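Galactose mutarotase-like protein (PDB 3OS7) probably binds carbohydrate and may interconvert the anomers of aldose sugars, as aldose 1-epimerases of the galactose mutarotase family do. Local coordinates at residues Lys58-Phe62 and Glu63-Asn67. Residues are numbered along the deposited sequence; the frame is centred on the assembly and turned at random.
Sequences KDLKF and EDFKN
Leu60 lies against the first turn of helix 62-67 with both branches of its forked end: CD2 packs on Phe65 CB at 3.8 Å, while CD1 touches Asp64 CB at 3.9 Å. With CG anti to the backbone N (chi1 -171°) and thus beside the carbonyl carbon, the leucine is turned toward the residues that follow, crossing the Phe65 side chain at about a right angle. Lys61 occupies the N-cap position, and its carbonyl starts the helix: Phe65 N bonds to Lys61 O at 3.1 Å, and Asp64 N adds a weak bond to the same oxygen. One residue on, Lys66 N donates to Phe62 O at 2.8 Å. This short surface helix is one of just two in a chain dominated by antiparallel strands, the beta-sandwich architecture of the galactose mutarotase family, and it comes after a loop that leaves the outermost strand 50-51 of a five-stranded sheet. Its two aromatic side chains meet neighbouring residues: the Phe62 ring stacks with His18, the Phe65 ring meets that of Trp15, and both touch Val36. The Lys66 chain crosses the Phe62 side chain at a slant, its CD 3.9 Å from Phe62 CE2, then bends at chi3 to bring NZ to Glu63 OE2 at 3.4 Å, a salt bridge one helical turn back. The Glu63 carboxylate, its plane 57° from that of the Phe62 ring, also brings OE1 near Phe62 CD2. On the exposed flank Lys61 brings CE to 3.6 Å from Asp64 OD2; its NZ lies 4.6 Å from Asp64 OD2, not in contact, where the opposite charges may still attract.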
loop_
_atom_site.group_PDB
_atom_site.type_symbol
_atom_site.label_atom_id
_atom_site.label_comp_id
_atom_site.label_asym_id
_atom_site.label_seq_id
_atom_site.Cartn_x
_atom_site.Cartn_y
_atom_site.Cartn_z
ATOM N N LYS A 58 18.925 4.927 -10.316
ATOM C CA LYS A 58 19.232 6.131 -11.112
ATOM C C LYS A 58 18.997 5.919 -12.619
ATOM O O LYS A 58 18.582 6.831 -13.313
ATOM C CB LYS A 58 20.675 6.606 -10.862
ATOM C CG LYS A 58 21.766 5.601 -11.265
ATOM N N ASP A 59 19.205 4.698 -13.090
ATOM C CA ASP A 59 19.038 4.375 -14.502
ATOM C C ASP A 59 17.577 4.151 -14.946
ATOM O O ASP A 59 17.309 4.084 -16.142
ATOM C CB ASP A 59 19.901 3.153 -14.870
ATOM C CG ASP A 59 19.345 1.839 -14.322
ATOM O OD1 ASP A 59 19.115 1.721 -13.098
ATOM O OD2 ASP A 59 19.150 0.907 -15.124
ATOM N N LEU A 60 16.622 4.043 -14.019
ATOM C CA LEU A 60 15.235 3.805 -14.434
ATOM C C LEU A 60 14.677 5.060 -15.056
ATOM O O LEU A 60 14.740 6.134 -14.454
ATOM C CB LEU A 60 14.343 3.403 -13.243
ATOM C CG LEU A 60 12.938 2.928 -13.609
ATOM C CD1 LEU A 60 13.034 1.566 -14.272
ATOM C CD2 LEU A 60 12.008 2.850 -12.387
ATOM N N LYS A 61 14.126 4.937 -16.259
ATOM C CA LYS A 61 13.507 6.068 -16.929
ATOM C C LYS A 61 12.166 6.407 -16.315
ATOM O O LYS A 61 11.443 5.525 -15.877
ATOM C CB LYS A 61 13.314 5.773 -18.430
ATOM C CG LYS A 61 14.608 5.575 -19.190
ATOM C CD LYS A 61 14.419 5.667 -20.699
ATOM C CE LYS A 61 13.502 4.602 -21.247
ATOM N NZ LYS A 61 13.604 4.492 -22.749
ATOM N N PHE A 62 11.808 7.687 -16.351
ATOM C CA PHE A 62 10.532 8.141 -15.830
ATOM C C PHE A 62 9.381 7.318 -16.387
ATOM O O PHE A 62 8.506 6.886 -15.653
ATOM C CB PHE A 62 10.281 9.619 -16.144
ATOM C CG PHE A 62 8.946 10.098 -15.674
ATOM C CD1 PHE A 62 8.747 10.425 -14.338
ATOM C CD2 PHE A 62 7.860 10.163 -16.544
ATOM C CE1 PHE A 62 7.514 10.852 -13.899
ATOM C CE2 PHE A 62 6.617 10.602 -16.105
ATOM C CZ PHE A 62 6.448 10.942 -14.775
ATOM N N GLU A 63 9.382 7.118 -17.695
ATOM C CA GLU A 63 8.275 6.460 -18.352
ATOM C C GLU A 63 8.086 5.008 -17.892
ATOM O O GLU A 63 6.950 4.554 -17.767
ATOM C CB GLU A 63 8.483 6.490 -19.868
ATOM C CG GLU A 63 7.199 6.366 -20.643
ATOM C CD GLU A 63 6.239 7.525 -20.401
ATOM O OE1 GLU A 63 6.676 8.611 -19.935
ATOM O OE2 GLU A 63 5.035 7.344 -20.689
ATOM N N ASP A 64 9.191 4.313 -17.625
ATOM C CA ASP A 64 9.173 2.935 -17.124
ATOM C C ASP A 64 8.689 2.881 -15.676
ATOM O O ASP A 64 8.022 1.924 -15.295
ATOM C CB ASP A 64 10.543 2.280 -17.233
ATOM C CG ASP A 64 10.998 2.102 -18.689
ATOM O OD1 ASP A 64 10.132 1.911 -19.558
ATOM O OD2 ASP A 64 12.214 2.189 -18.959
ATOM N N PHE A 65 8.980 3.930 -14.904
ATOM C CA PHE A 65 8.400 4.081 -13.573
ATOM C C PHE A 65 6.887 4.324 -13.668
ATOM O O PHE A 65 6.085 3.582 -13.073
ATOM C CB PHE A 65 9.084 5.200 -12.797
ATOM C CG PHE A 65 8.471 5.464 -11.438
ATOM C CD1 PHE A 65 8.287 4.426 -10.521
ATOM C CD2 PHE A 65 8.070 6.733 -11.084
ATOM C CE1 PHE A 65 7.724 4.670 -9.267
ATOM C CE2 PHE A 65 7.490 6.975 -9.833
ATOM C CZ PHE A 65 7.321 5.948 -8.930
ATOM N N LYS A 66 6.483 5.298 -14.471
ATOM C CA LYS A 66 5.067 5.667 -14.582
ATOM C C LYS A 66 4.206 4.515 -15.086
ATOM O O LYS A 66 3.044 4.386 -14.695
ATOM C CB LYS A 66 4.887 6.880 -15.486
ATOM C CG LYS A 66 3.423 7.242 -15.793
ATOM C CD LYS A 66 3.294 8.553 -16.567
ATOM C CE LYS A 66 3.623 8.391 -18.055
ATOM N NZ LYS A 66 3.545 9.690 -18.817
ATOM N N ASN A 67 4.779 3.683 -15.949
ATOM C CA ASN A 67 4.054 2.537 -16.492
ATOM C C ASN A 67 3.918 1.351 -15.542
ATOM O O ASN A 67 3.008 0.539 -15.710
ATOM C CB ASN A 67 4.715 2.077 -17.776
ATOM C CG ASN A 67 4.373 2.967 -18.936
ATOM O OD1 ASN A 67 3.327 3.647 -18.937
ATOM N ND2 ASN A 67 5.236 2.972 -19.934
#